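Amuc_1102 (Akkermansia muciniphila, PDB 7DSZ) is of unproven function but adopts an immunoglobulin-like fold related to archaeal type IV pilus proteins, which suggests a part in pilus assembly or structure. Local coordinates at residues Q18-L23 / N144-A149; I56-E61 / D72-K77. All blocks are in the same frame, centred on the assembly; numbering follows the deposited sequence.

Contact 2 lies in the interior, where 56-61 and 72-77, from the two facing sheets, meet through five buried side chains and nothing polar. Contact 1 lies farther out, at an edge of the same two layers, where 18-23 and 144-149 come together; its valines, leucine and alanine are backed by polar groups and two bridging waters. Both contacts join the same two sheets; in one of them strands 18-32 and 50-63 are neighbours, and backbone bonds between Arg-20 and Glu-61 and between Ser-22 and Lys-59 tie them together. The contact centres are about 7 Å apart, and Val-19 of contact 1 packs on Val-60 of contact 2, so the apolar layer runs from one to the other.

Contact 1 of 2, residues Q18-L23 / N144-A149; sequences QVRVSL and NGKIVA
Val-21 and Val-148 meet methyl to methyl, their side chains crossing at about a right angle, with CG2 of Val-21 3.8 Å from CG2 of Val-148. In Val-148 that methyl sits between the backbone N and the carbonyl carbon, while the other branch, CG1 (chi1 -63°), lies beside the backbone N and comes 3.6 Å from Val-19 O. Ala-149 offers its single methyl to two neighbours: CB lies 3.4 Å from Val-21 O and 3.8 Å from Leu-23 CD1, the leucine meeting it with that one branch. Val-21 and Leu-23 both pack on Phe-58, and Leu-23 also on Phe-76.

The backbones, 43° apart in direction, are joined through water rather than directly. One water accepts from Val-21 N and donates to Val-148 O, spanning the two strands. At the outer end Arg-20 starts away from the other strand, but its chain folds back and brings the guanidinium nearer to 144-149. Its NH1 donates to Val-19 O at 2.7 Å, a bent bond of 145° at the hydrogen that comes from above the carbonyl plane. The same NH1 also gives a bond to a second water, in the plane of the guanidinium; this water accepts from Lys-146 NZ as well and donates to Gln-18 OE1. The extended lysine is thereby linked through water to Gln-18 and Arg-20, despite the like charge of Arg-20 NH2, 4.3 Å from its NZ, and the shared water probably eases that repulsion.

Val-148 and Ala-149 both face Val-141 on strand 134-143, a classic beta bulge that turns two successive side chains toward 18-23. The whole is the water-bridged margin of an immunoglobulin-like beta sandwich, where edge strands of the two sheets approach each other.

Contact 2 of 2, residues I56-E61 / D72-K77; sequences IPFKVE and DALTFK
Phe-58 reaches from strand 56-61 into the space between the sheets and receives Phe-76 on one face of its ring. Its CB starts toward the opposite strand, and CG stands between the backbone N and the carbonyl carbon (chi1 74°), which brings the ring beneath the tip of Phe-76. CG is 3.9 Å from Phe-76 CZ; along the nearer side CD1 and CE1 come closer, CE1 to 3.5 Å of the same CZ. At the far end the ring's CZ also meets Phe-76 CE1, while CE2 on the other flank touches Leu-74 CD1 at 4.0 Å. Phe-76 CZ thus sits over the centre of the ring, 3.4 Å above its plane. The pair is edge-to-face, though well short of perpendicular, with the planes at 50° and the centroids 4.8 Å apart.

Leu-74 fills the other side of the junction. Its CD1 is wedged against both Phe-58 and Val-60 CG2, the latter 3.9 Å away, and the leucine and each of these side chains run by one another, pointing opposite ways. Val-60 CG2 in turn borders the edge of the Phe-58 ring. At the other end Ile-56 CG2 makes a looser contact with Phe-76 CE2.

An alanine in place of Phe-58 would probably leave Phe-76 without the face it points into and Leu-74 CD1 without one of its two neighbours, opening a gap between the sheets.

Tyr-100 gives Phe-76 a second edge-to-face ring. With the strand axes 11.1 Å apart, this face-to-face packing of two sheets forms part of the hydrophobic core of an immunoglobulin-like beta sandwich.

Contact 1 of 2, residues Q18-L23 / N144-A149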
ATOM      1  N   GLN C  18     -20.455  24.736  -5.699  1.00 23.15           N
ATOM      2  CA  GLN C  18     -19.142  25.301  -5.460  1.00 21.93           C
ATOM      3  C   GLN C  18     -18.796  25.107  -3.995  1.00 20.03           C
ATOM      4  O   GLN C  18     -19.670  24.952  -3.141  1.00 21.29           O
ATOM      5  CB  GLN C  18     -19.079  26.787  -5.839  1.00 23.88           C
ATOM      6  CG  GLN C  18     -19.549  27.056  -7.259  1.00 22.33           C
ATOM      7  CD  GLN C  18     -19.431  28.524  -7.634  1.00 28.16           C
ATOM      8  OE1 GLN C  18     -18.336  29.049  -7.805  1.00 33.44           O
ATOM      9  NE2 GLN C  18     -20.560  29.191  -7.737  1.00 29.51           N
ATOM     10  N   VAL C  19     -17.506  25.140  -3.710  1.00 22.68           N
ATOM     11  CA  VAL C  19     -16.973  24.748  -2.418  1.00 22.59           C
ATOM     12  C   VAL C  19     -15.994  25.813  -1.952  1.00 23.66           C
ATOM     13  O   VAL C  19     -15.219  26.346  -2.756  1.00 24.59           O
ATOM     14  CB  VAL C  19     -16.299  23.358  -2.541  1.00 28.79           C
ATOM     15  CG1 VAL C  19     -15.398  23.076  -1.381  1.00 30.17           C
ATOM     16  CG2 VAL C  19     -17.368  22.274  -2.699  1.00 30.71           C
ATOM     17  N   ARG C  20     -16.030  26.121  -0.661  1.00 21.93           N
ATOM     18  CA  ARG C  20     -15.061  26.995  -0.023  1.00 23.28           C
ATOM     19  C   ARG C  20     -14.406  26.278   1.147  1.00 23.91           C
ATOM     20  O   ARG C  20     -15.082  25.621   1.949  1.00 26.03           O
ATOM     21  CB  ARG C  20     -15.711  28.285   0.465  1.00 26.04           C
ATOM     22  CG  ARG C  20     -16.217  29.144  -0.687  1.00 22.70           C
ATOM     23  CD  ARG C  20     -15.051  29.664  -1.521  1.00 30.69           C
ATOM     24  NE  ARG C  20     -15.483  30.444  -2.680  1.00 34.61           N
ATOM     25  CZ  ARG C  20     -15.645  29.956  -3.906  1.00 31.22           C
ATOM     26  NH1 ARG C  20     -15.414  28.673  -4.174  1.00 27.32           N
ATOM     27  NH2 ARG C  20     -16.035  30.763  -4.883  1.00 28.57           N
ATOM     28  N   VAL C  21     -13.090  26.417   1.239  1.00 21.28           N
ATOM     29  CA  VAL C  21     -12.288  25.734   2.246  1.00 19.71           C
ATOM     30  C   VAL C  21     -11.600  26.784   3.107  1.00 23.42           C
ATOM     31  O   VAL C  21     -10.877  27.645   2.593  1.00 24.11           O
ATOM     32  CB  VAL C  21     -11.258  24.796   1.595  1.00 17.98           C
ATOM     33  CG1 VAL C  21     -10.390  24.155   2.656  1.00 22.14           C
ATOM     34  CG2 VAL C  21     -11.979  23.725   0.782  1.00 18.75           C
ATOM     35  N   SER C  22     -11.847  26.735   4.408  1.00 19.90           N
ATOM     36  CA  SER C  22     -11.185  27.612   5.362  0.50 21.55           C
ATOM     37  C   SER C  22      -9.986  26.868   5.936  1.00 24.04           C
ATOM     38  O   SER C  22     -10.152  25.912   6.694  1.00 22.24           O
ATOM     39  CB  SER C  22     -12.142  28.033   6.473  0.50 26.71           C
ATOM     40  OG  SER C  22     -11.467  28.835   7.424  0.50 30.08           O
ATOM     41  N   LEU C  23      -8.780  27.302   5.572  1.00 23.24           N
ATOM     42  CA  LEU C  23      -7.545  26.705   6.083  1.00 23.44           C
ATOM     43  C   LEU C  23      -7.034  27.456   7.300  1.00 27.69           C
ATOM     44  O   LEU C  23      -7.145  28.679   7.380  1.00 26.72           O
ATOM     45  CB  LEU C  23      -6.450  26.718   5.013  1.00 21.21           C
ATOM     46  CG  LEU C  23      -6.677  25.918   3.740  1.00 23.34           C
ATOM     47  CD1 LEU C  23      -5.553  26.217   2.752  1.00 21.83           C
ATOM     48  CD2 LEU C  23      -6.715  24.414   4.066  1.00 21.36           C
ATOM     49  N   ASN C 144     -12.577  19.968  -7.866  1.00 25.74           N
ATOM     50  CA  ASN C 144     -12.839  19.779  -9.297  1.00 31.39           C
ATOM     51  C   ASN C 144     -11.818  20.517 -10.164  1.00 33.18           C
ATOM     52  O   ASN C 144     -12.163  21.177 -11.146  1.00 34.00           O
ATOM     53  CB  ASN C 144     -14.263  20.207  -9.652  1.00 36.90           C
ATOM     54  CG  ASN C 144     -15.290  19.139  -9.323  1.00 42.63           C
ATOM     55  OD1 ASN C 144     -14.966  17.952  -9.232  1.00 54.76           O
ATOM     56  ND2 ASN C 144     -16.545  19.553  -9.158  1.00 56.36           N
ATOM     57  N   GLY C 145     -10.547  20.420  -9.791  1.00 28.31           N
ATOM     58  CA  GLY C 145      -9.491  20.985 -10.607  1.00 32.68           C
ATOM     59  C   GLY C 145      -9.317  22.483 -10.525  1.00 35.17           C
ATOM     60  O   GLY C 145      -8.535  23.037 -11.303  1.00 37.60           O
ATOM     61  N   LYS C 146     -10.007  23.156  -9.609  1.00 24.88           N
ATOM     62  CA  LYS C 146      -9.894  24.593  -9.413  1.00 28.72           C
ATOM     63  C   LYS C 146      -9.386  24.890  -8.008  1.00 25.18           C
ATOM     64  O   LYS C 146      -9.914  24.358  -7.029  1.00 24.08           O
ATOM     65  CB  LYS C 146     -11.249  25.283  -9.613  1.00 31.84           C
ATOM     66  CG  LYS C 146     -11.227  26.743  -9.197  1.00 39.74           C
ATOM     67  CD  LYS C 146     -12.621  27.327  -8.959  1.00 48.51           C
ATOM     68  CE  LYS C 146     -12.516  28.817  -8.642  1.00 58.50           C
ATOM     69  NZ  LYS C 146     -13.840  29.439  -8.348  1.00 55.44           N
ATOM     70  N   ILE C 147      -8.397  25.776  -7.909  1.00 24.22           N
ATOM     71  CA  ILE C 147      -7.883  26.185  -6.609  1.00 23.29           C
ATOM     72  C   ILE C 147      -8.968  26.937  -5.852  1.00 27.79           C
ATOM     73  O   ILE C 147      -9.544  27.912  -6.357  1.00 31.87           O
ATOM     74  CB  ILE C 147      -6.629  27.056  -6.777  1.00 23.69           C
ATOM     75  CG1 ILE C 147      -5.506  26.251  -7.437  1.00 28.52           C
ATOM     76  CG2 ILE C 147      -6.197  27.650  -5.431  1.00 25.23           C
ATOM     77  CD1 ILE C 147      -4.268  27.089  -7.737  1.00 32.51           C
ATOM     78  N   VAL C 148      -9.262  26.486  -4.638  1.00 20.51           N
ATOM     79  CA  VAL C 148     -10.214  27.183  -3.784  1.00 24.51           C
ATOM     80  C   VAL C 148      -9.585  27.735  -2.509  1.00 27.70           C
ATOM     81  O   VAL C 148     -10.171  28.637  -1.888  1.00 29.45           O
ATOM     82  CB  VAL C 148     -11.425  26.282  -3.444  1.00 22.97           C
ATOM     83  CG1 VAL C 148     -12.190  25.926  -4.721  1.00 22.68           C
ATOM     84  CG2 VAL C 148     -10.981  25.021  -2.698  1.00 23.85           C
ATOM     85  N   ALA C 149      -8.401  27.284  -2.099  1.00 21.76           N
ATOM     86  CA  ALA C 149      -7.806  27.841  -0.891  1.00 23.70           C
ATOM     87  C   ALA C 149      -6.301  27.652  -0.949  1.00 23.32           C
ATOM     88  O   ALA C 149      -5.807  26.704  -1.562  1.00 21.91           O
ATOM     89  CB  ALA C 149      -8.378  27.204   0.390  1.00 22.09           C
TER
HETATM   90  O   HOH W   1     -15.734  28.101  -7.149  1.00 34.11           O
HETATM   91  O   HOH W   2     -12.333  28.697  -0.229  1.00 29.12           O

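Contact 2 of 2, residues I56-E61 / D72-K77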
ATOM      1  N   ILE C  56      -2.547  20.365   8.956  1.00 17.13           N
ATOM      2  CA  ILE C  56      -3.270  21.600   8.697  1.00 14.70           C
ATOM      3  C   ILE C  56      -4.759  21.431   8.981  1.00 17.94           C
ATOM      4  O   ILE C  56      -5.420  20.592   8.358  1.00 15.71           O
ATOM      5  CB  ILE C  56      -3.037  22.150   7.274  1.00 16.57           C
ATOM      6  CG1 ILE C  56      -3.746  23.499   7.096  1.00 18.15           C
ATOM      7  CG2 ILE C  56      -3.418  21.151   6.169  1.00 16.04           C
ATOM      8  CD1 ILE C  56      -3.140  24.327   5.933  1.00 16.69           C
ATOM      9  N   PRO C  57      -5.321  22.172   9.933  1.00 17.39           N
ATOM     10  CA  PRO C  57      -6.767  22.129  10.152  1.00 16.44           C
ATOM     11  C   PRO C  57      -7.505  22.802   9.015  1.00 14.97           C
ATOM     12  O   PRO C  57      -7.027  23.778   8.436  1.00 18.49           O
ATOM     13  CB  PRO C  57      -6.969  22.935  11.446  1.00 19.57           C
ATOM     14  CG  PRO C  57      -5.618  23.209  12.001  1.00 18.78           C
ATOM     15  CD  PRO C  57      -4.646  23.126  10.824  1.00 18.56           C
ATOM     16  N   PHE C  58      -8.699  22.288   8.718  1.00 17.87           N
ATOM     17  CA  PHE C  58      -9.533  22.956   7.726  1.00 17.63           C
ATOM     18  C   PHE C  58     -10.999  22.610   7.940  1.00 19.52           C
ATOM     19  O   PHE C  58     -11.339  21.652   8.633  1.00 18.26           O
ATOM     20  CB  PHE C  58      -9.093  22.618   6.297  1.00 16.93           C
ATOM     21  CG  PHE C  58      -9.449  21.226   5.833  1.00 19.67           C
ATOM     22  CD1 PHE C  58      -8.600  20.160   6.077  1.00 17.72           C
ATOM     23  CD2 PHE C  58     -10.588  21.005   5.086  1.00 17.70           C
ATOM     24  CE1 PHE C  58      -8.901  18.893   5.599  1.00 15.84           C
ATOM     25  CE2 PHE C  58     -10.896  19.742   4.605  1.00 18.59           C
ATOM     26  CZ  PHE C  58     -10.059  18.679   4.868  1.00 16.85           C
ATOM     27  N   LYS C  59     -11.865  23.436   7.341  1.00 18.69           N
ATOM     28  CA  LYS C  59     -13.305  23.221   7.351  1.00 20.13           C
ATOM     29  C   LYS C  59     -13.837  23.593   5.973  1.00 19.80           C
ATOM     30  O   LYS C  59     -13.323  24.518   5.339  1.00 21.99           O
ATOM     31  CB  LYS C  59     -13.995  24.055   8.453  1.00 24.04           C
ATOM     32  CG  LYS C  59     -15.511  23.911   8.468  1.00 24.29           C
ATOM     33  CD  LYS C  59     -16.139  24.840   9.510  1.00 33.82           C
ATOM     34  CE  LYS C  59     -16.260  24.149  10.843  1.00 32.73           C
ATOM     35  NZ  LYS C  59     -17.165  24.902  11.781  1.00 32.84           N
ATOM     36  N   VAL C  60     -14.843  22.858   5.504  1.00 18.77           N
ATOM     37  CA  VAL C  60     -15.430  23.043   4.179  1.00 17.96           C
ATOM     38  C   VAL C  60     -16.833  23.616   4.324  1.00 17.74           C
ATOM     39  O   VAL C  60     -17.585  23.206   5.211  1.00 19.96           O
ATOM     40  CB  VAL C  60     -15.500  21.714   3.401  1.00 20.60           C
ATOM     41  CG1 VAL C  60     -15.983  21.947   1.969  1.00 20.47           C
ATOM     42  CG2 VAL C  60     -14.153  21.014   3.423  1.00 19.91           C
ATOM     43  N   GLU C  61     -17.207  24.515   3.415  1.00 21.12           N
ATOM     44  CA  GLU C  61     -18.604  24.915   3.260  1.00 20.32           C
ATOM     45  C   GLU C  61     -18.936  24.886   1.778  1.00 19.13           C
ATOM     46  O   GLU C  61     -18.043  24.841   0.932  1.00 20.98           O
ATOM     47  CB  GLU C  61     -18.876  26.311   3.855  1.00 22.26           C
ATOM     48  CG  GLU C  61     -18.565  26.459   5.364  1.00 23.02           C
ATOM     49  CD  GLU C  61     -19.538  25.718   6.275  1.00 24.21           C
ATOM     50  OE1 GLU C  61     -20.558  25.187   5.774  1.00 25.12           O
ATOM     51  OE2 GLU C  61     -19.289  25.689   7.504  1.00 28.82           O
ATOM     52  N   ASP C  72     -17.516  14.974  -2.880  1.00 19.22           N
ATOM     53  CA  ASP C  72     -16.824  13.805  -3.425  1.00 18.32           C
ATOM     54  C   ASP C  72     -15.360  13.761  -3.018  1.00 19.08           C
ATOM     55  O   ASP C  72     -14.857  12.710  -2.600  1.00 19.14           O
ATOM     56  CB  ASP C  72     -16.908  13.802  -4.948  1.00 21.17           C
ATOM     57  CG  ASP C  72     -18.243  13.340  -5.460  1.00 32.71           C
ATOM     58  OD1 ASP C  72     -18.888  12.498  -4.796  1.00 24.63           O
ATOM     59  OD2 ASP C  72     -18.625  13.816  -6.547  1.00 28.98           O
ATOM     60  N   ALA C  73     -14.638  14.871  -3.204  1.00 21.04           N
ATOM     61  CA  ALA C  73     -13.184  14.862  -3.040  1.00 18.51           C
ATOM     62  C   ALA C  73     -12.657  16.284  -2.955  1.00 19.99           C
ATOM     63  O   ALA C  73     -13.300  17.231  -3.402  1.00 21.07           O
ATOM     64  CB  ALA C  73     -12.478  14.138  -4.192  1.00 21.34           C
ATOM     65  N   LEU C  74     -11.454  16.405  -2.387  1.00 18.96           N
ATOM     66  CA  LEU C  74     -10.646  17.618  -2.397  1.00 16.67           C
ATOM     67  C   LEU C  74      -9.212  17.179  -2.603  1.00 21.88           C
ATOM     68  O   LEU C  74      -8.772  16.200  -1.989  1.00 19.79           O
ATOM     69  CB  LEU C  74     -10.712  18.383  -1.069  1.00 19.15           C
ATOM     70  CG  LEU C  74     -11.911  19.217  -0.689  1.00 22.38           C
ATOM     71  CD1 LEU C  74     -11.656  19.806   0.685  1.00 20.55           C
ATOM     72  CD2 LEU C  74     -12.086  20.323  -1.754  1.00 20.32           C
ATOM     73  N   THR C  75      -8.470  17.906  -3.426  1.00 21.38           N
ATOM     74  CA  THR C  75      -7.056  17.606  -3.616  1.00 16.95           C
ATOM     75  C   THR C  75      -6.216  18.625  -2.859  1.00 19.47           C
ATOM     76  O   THR C  75      -6.368  19.835  -3.057  1.00 21.05           O
ATOM     77  CB  THR C  75      -6.701  17.591  -5.103  1.00 21.27           C
ATOM     78  OG1 THR C  75      -7.384  16.499  -5.728  1.00 24.01           O
ATOM     79  CG2 THR C  75      -5.202  17.401  -5.293  1.00 25.70           C
ATOM     80  N   PHE C  76      -5.365  18.140  -1.964  1.00 18.46           N
ATOM     81  CA  PHE C  76      -4.436  18.982  -1.221  1.00 16.83           C
ATOM     82  C   PHE C  76      -3.055  18.833  -1.834  1.00 20.33           C
ATOM     83  O   PHE C  76      -2.555  17.716  -1.955  1.00 21.31           O
ATOM     84  CB  PHE C  76      -4.380  18.573   0.253  1.00 17.17           C
ATOM     85  CG  PHE C  76      -5.485  19.146   1.084  1.00 17.31           C
ATOM     86  CD1 PHE C  76      -6.805  18.784   0.846  1.00 17.25           C
ATOM     87  CD2 PHE C  76      -5.207  20.042   2.103  1.00 17.08           C
ATOM     88  CE1 PHE C  76      -7.835  19.309   1.619  1.00 17.43           C
ATOM     89  CE2 PHE C  76      -6.239  20.579   2.881  1.00 18.45           C
ATOM     90  CZ  PHE C  76      -7.562  20.207   2.623  1.00 17.26           C
ATOM     91  N   LYS C  77      -2.431  19.951  -2.194  1.00 17.78           N
ATOM     92  CA  LYS C  77      -1.059  19.942  -2.692  1.00 17.61           C
ATOM     93  C   LYS C  77      -0.170  20.570  -1.629  1.00 18.02           C
ATOM     94  O   LYS C  77      -0.401  21.711  -1.215  1.00 19.07           O
ATOM     95  CB  LYS C  77      -0.958  20.687  -4.022  1.00 18.15           C
ATOM     96  CG  LYS C  77      -1.754  20.021  -5.121  1.00 22.49           C
ATOM     97  CD  LYS C  77      -1.739  20.838  -6.418  1.00 25.54           C
ATOM     98  CE  LYS C  77      -2.319  20.019  -7.585  1.00 33.98           C
ATOM     99  NZ  LYS C  77      -2.348  20.819  -8.851  1.00 33.38           N
TER